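Local coordinates for SnoaL-like domain-containing protein (Kribbella flavida, PDB 4LMI) that is of unknown function but, as a SnoaL-like member of the NTF2 superfamily, is a putative ketosteroid isomerase, at residues B[11-16]-B[98-103]. Sequence-based numbering, arbitrary orientation.
Sequences RALARK and LEVVDG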
loop_
_atom_site.group_PDB
_atom_site.type_symbol
_atom_site.label_atom_id
_atom_site.label_comp_id
_atom_site.label_asym_id
_atom_site.label_seq_id
_atom_site.Cartn_x
_atom_site.Cartn_y
_atom_site.Cartn_z
ATOM N N ARG B 11 -0.426 -2.022 16.119
ATOM C CA ARG B 11 -1.352 -3.009 15.557
ATOM C C ARG B 11 -2.774 -2.821 16.098
ATOM O O ARG B 11 -3.734 -2.755 15.325
ATOM C CB ARG B 11 -0.873 -4.443 15.814
ATOM C CG ARG B 11 -1.596 -5.482 14.959
ATOM C CD ARG B 11 -1.227 -6.919 15.319
ATOM N NE ARG B 11 0.221 -7.109 15.414
ATOM C CZ ARG B 11 1.037 -7.259 14.373
ATOM N NH1 ARG B 11 0.549 -7.260 13.136
ATOM N NH2 ARG B 11 2.345 -7.411 14.567
ATOM N N ALA B 12 -2.897 -2.727 17.422
ATOM C CA ALA B 12 -4.192 -2.540 18.076
ATOM C C ALA B 12 -4.833 -1.225 17.643
ATOM O O ALA B 12 -6.046 -1.171 17.392
ATOM C CB ALA B 12 -4.039 -2.593 19.596
ATOM N N LEU B 13 -4.019 -0.172 17.526
ATOM C CA LEU B 13 -4.542 1.135 17.160
ATOM C C LEU B 13 -5.032 1.175 15.705
ATOM O O LEU B 13 -6.097 1.732 15.431
ATOM C CB LEU B 13 -3.516 2.243 17.440
ATOM C CG LEU B 13 -3.987 3.687 17.214
ATOM C CD1 LEU B 13 -5.124 4.063 18.156
ATOM C CD2 LEU B 13 -2.830 4.659 17.376
ATOM N N ALA B 14 -4.266 0.578 14.791
ATOM C CA ALA B 14 -4.666 0.485 13.373
ATOM C C ALA B 14 -5.978 -0.276 13.216
ATOM O O ALA B 14 -6.835 0.111 12.415
ATOM C CB ALA B 14 -3.576 -0.177 12.543
ATOM N N ARG B 15 -6.129 -1.363 13.973
ATOM C CA ARG B 15 -7.374 -2.132 13.948
ATOM C C ARG B 15 -8.555 -1.261 14.393
ATOM O O ARG B 15 -9.603 -1.246 13.735
ATOM C CB ARG B 15 -7.256 -3.415 14.795
ATOM C CG ARG B 15 -8.511 -4.281 14.807
ATOM C CD ARG B 15 -8.839 -4.850 13.428
ATOM N NE ARG B 15 -7.836 -5.821 12.986
ATOM C CZ ARG B 15 -7.860 -6.465 11.822
ATOM N NH1 ARG B 15 -8.845 -6.249 10.954
ATOM N NH2 ARG B 15 -6.892 -7.325 11.526
ATOM N N LYS B 16 -8.373 -0.535 15.498
ATOM C CA LYS B 16 -9.406 0.353 16.038
ATOM C C LYS B 16 -9.759 1.494 15.084
ATOM O O LYS B 16 -10.925 1.883 14.978
ATOM C CB LYS B 16 -8.982 0.916 17.396
ATOM C CG LYS B 16 -9.082 -0.084 18.533
ATOM C CD LYS B 16 -9.007 0.601 19.890
ATOM C CE LYS B 16 -8.917 -0.414 21.019
ATOM N NZ LYS B 16 -7.641 -1.182 20.985
ATOM N N LEU B 98 -0.292 4.320 8.115
ATOM C CA LEU B 98 -0.507 5.067 9.343
ATOM C C LEU B 98 0.802 5.261 10.089
ATOM O O LEU B 98 1.686 4.404 10.046
ATOM C CB LEU B 98 -1.493 4.334 10.259
ATOM C CG LEU B 98 -2.873 3.944 9.715
ATOM C CD1 LEU B 98 -3.620 3.137 10.770
ATOM C CD2 LEU B 98 -3.675 5.169 9.317
ATOM N N GLU B 99 0.927 6.402 10.761
ATOM C CA GLU B 99 2.029 6.622 11.689
ATOM C C GLU B 99 1.421 7.002 13.029
ATOM O O GLU B 99 0.482 7.804 13.088
ATOM C CB GLU B 99 2.980 7.714 11.186
ATOM C CG GLU B 99 3.540 7.466 9.789
ATOM C CD GLU B 99 4.431 6.239 9.711
ATOM O OE1 GLU B 99 4.898 5.758 10.762
ATOM O OE2 GLU B 99 4.673 5.755 8.588
ATOM N N VAL B 100 1.952 6.404 14.091
ATOM C CA VAL B 100 1.439 6.579 15.448
ATOM C C VAL B 100 2.466 7.327 16.293
ATOM O O VAL B 100 3.651 6.995 16.273
ATOM C CB VAL B 100 1.162 5.205 16.101
ATOM C CG1 VAL B 100 0.661 5.358 17.537
ATOM C CG2 VAL B 100 0.185 4.400 15.252
ATOM N N VAL B 101 2.005 8.341 17.020
ATOM C CA VAL B 101 2.837 9.080 17.972
ATOM C C VAL B 101 2.068 9.174 19.285
ATOM O O VAL B 101 0.908 9.583 19.287
ATOM C CB VAL B 101 3.171 10.505 17.470
ATOM C CG1 VAL B 101 3.973 11.273 18.515
ATOM C CG2 VAL B 101 3.934 10.463 16.154
ATOM N N ASP B 102 2.708 8.780 20.391
ATOM C CA ASP B 102 2.102 8.832 21.732
ATOM C C ASP B 102 0.724 8.152 21.795
ATOM O O ASP B 102 -0.205 8.670 22.420
ATOM C CB ASP B 102 1.994 10.285 22.234
ATOM C CG ASP B 102 3.345 10.990 22.329
ATOM O OD1 ASP B 102 4.374 10.324 22.585
ATOM O OD2 ASP B 102 3.373 12.229 22.159
ATOM N N GLY B 103 0.596 7.005 21.132
ATOM C CA GLY B 103 -0.640 6.219 21.152
ATOM C C GLY B 103 -1.805 6.789 20.355
ATOM O O GLY B 103 -2.952 6.357 20.523
#
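L13 reaches from helix 6-22 to the end of strand 90-101, where one of its methyls, CD2, meets both branches of V100. L13 CD2 lies 3.6 Å from V100 CG1 and 3.7 Å from V100 CG2, the leucine tip slanting across the fork of the valine. CG of L13 stands anti to the backbone nitrogen (chi1 -175°), which carries the branch off the helix toward the strand. L13 CD2 is also 3.6 Å from G103 O, and L13 CD1 is 3.9 Å from the same atom, a plain van der Waals touch of both methyls against backbone.

One residue further along the helix, A14 makes the second contact, its CB 3.8 Å from L98 CD1. Alanine suits this place because a single methyl lets the helix backbone come close: L98 CD1 comes within 3.9 Å of A14 CA itself. No hydrogen bond links the two segments, so fit between apolar surfaces is what joins them. L13 spans the wider gap to V100, while the beta-branched V100 suits an extended strand and offers two methyls to one partner.

Two residues apart, L98 and V100 point to the same face of the strand, whereas V101 turns away from the helix. Beyond V100 the chain turns through D102 and G103, both with positive phi, a region glycine enters easily, into strand 104-111. V105 of that strand and L32 also pack on L13, and A79 of strand 78-87 touches both A14 and L98, so neighbouring strands extend the apolar surface under the helix. Packing of an N-terminal helix on the concave face of a strongly curved sheet is characteristic of the NTF2-like alpha+beta cone fold to which SnoaL-like domains belong.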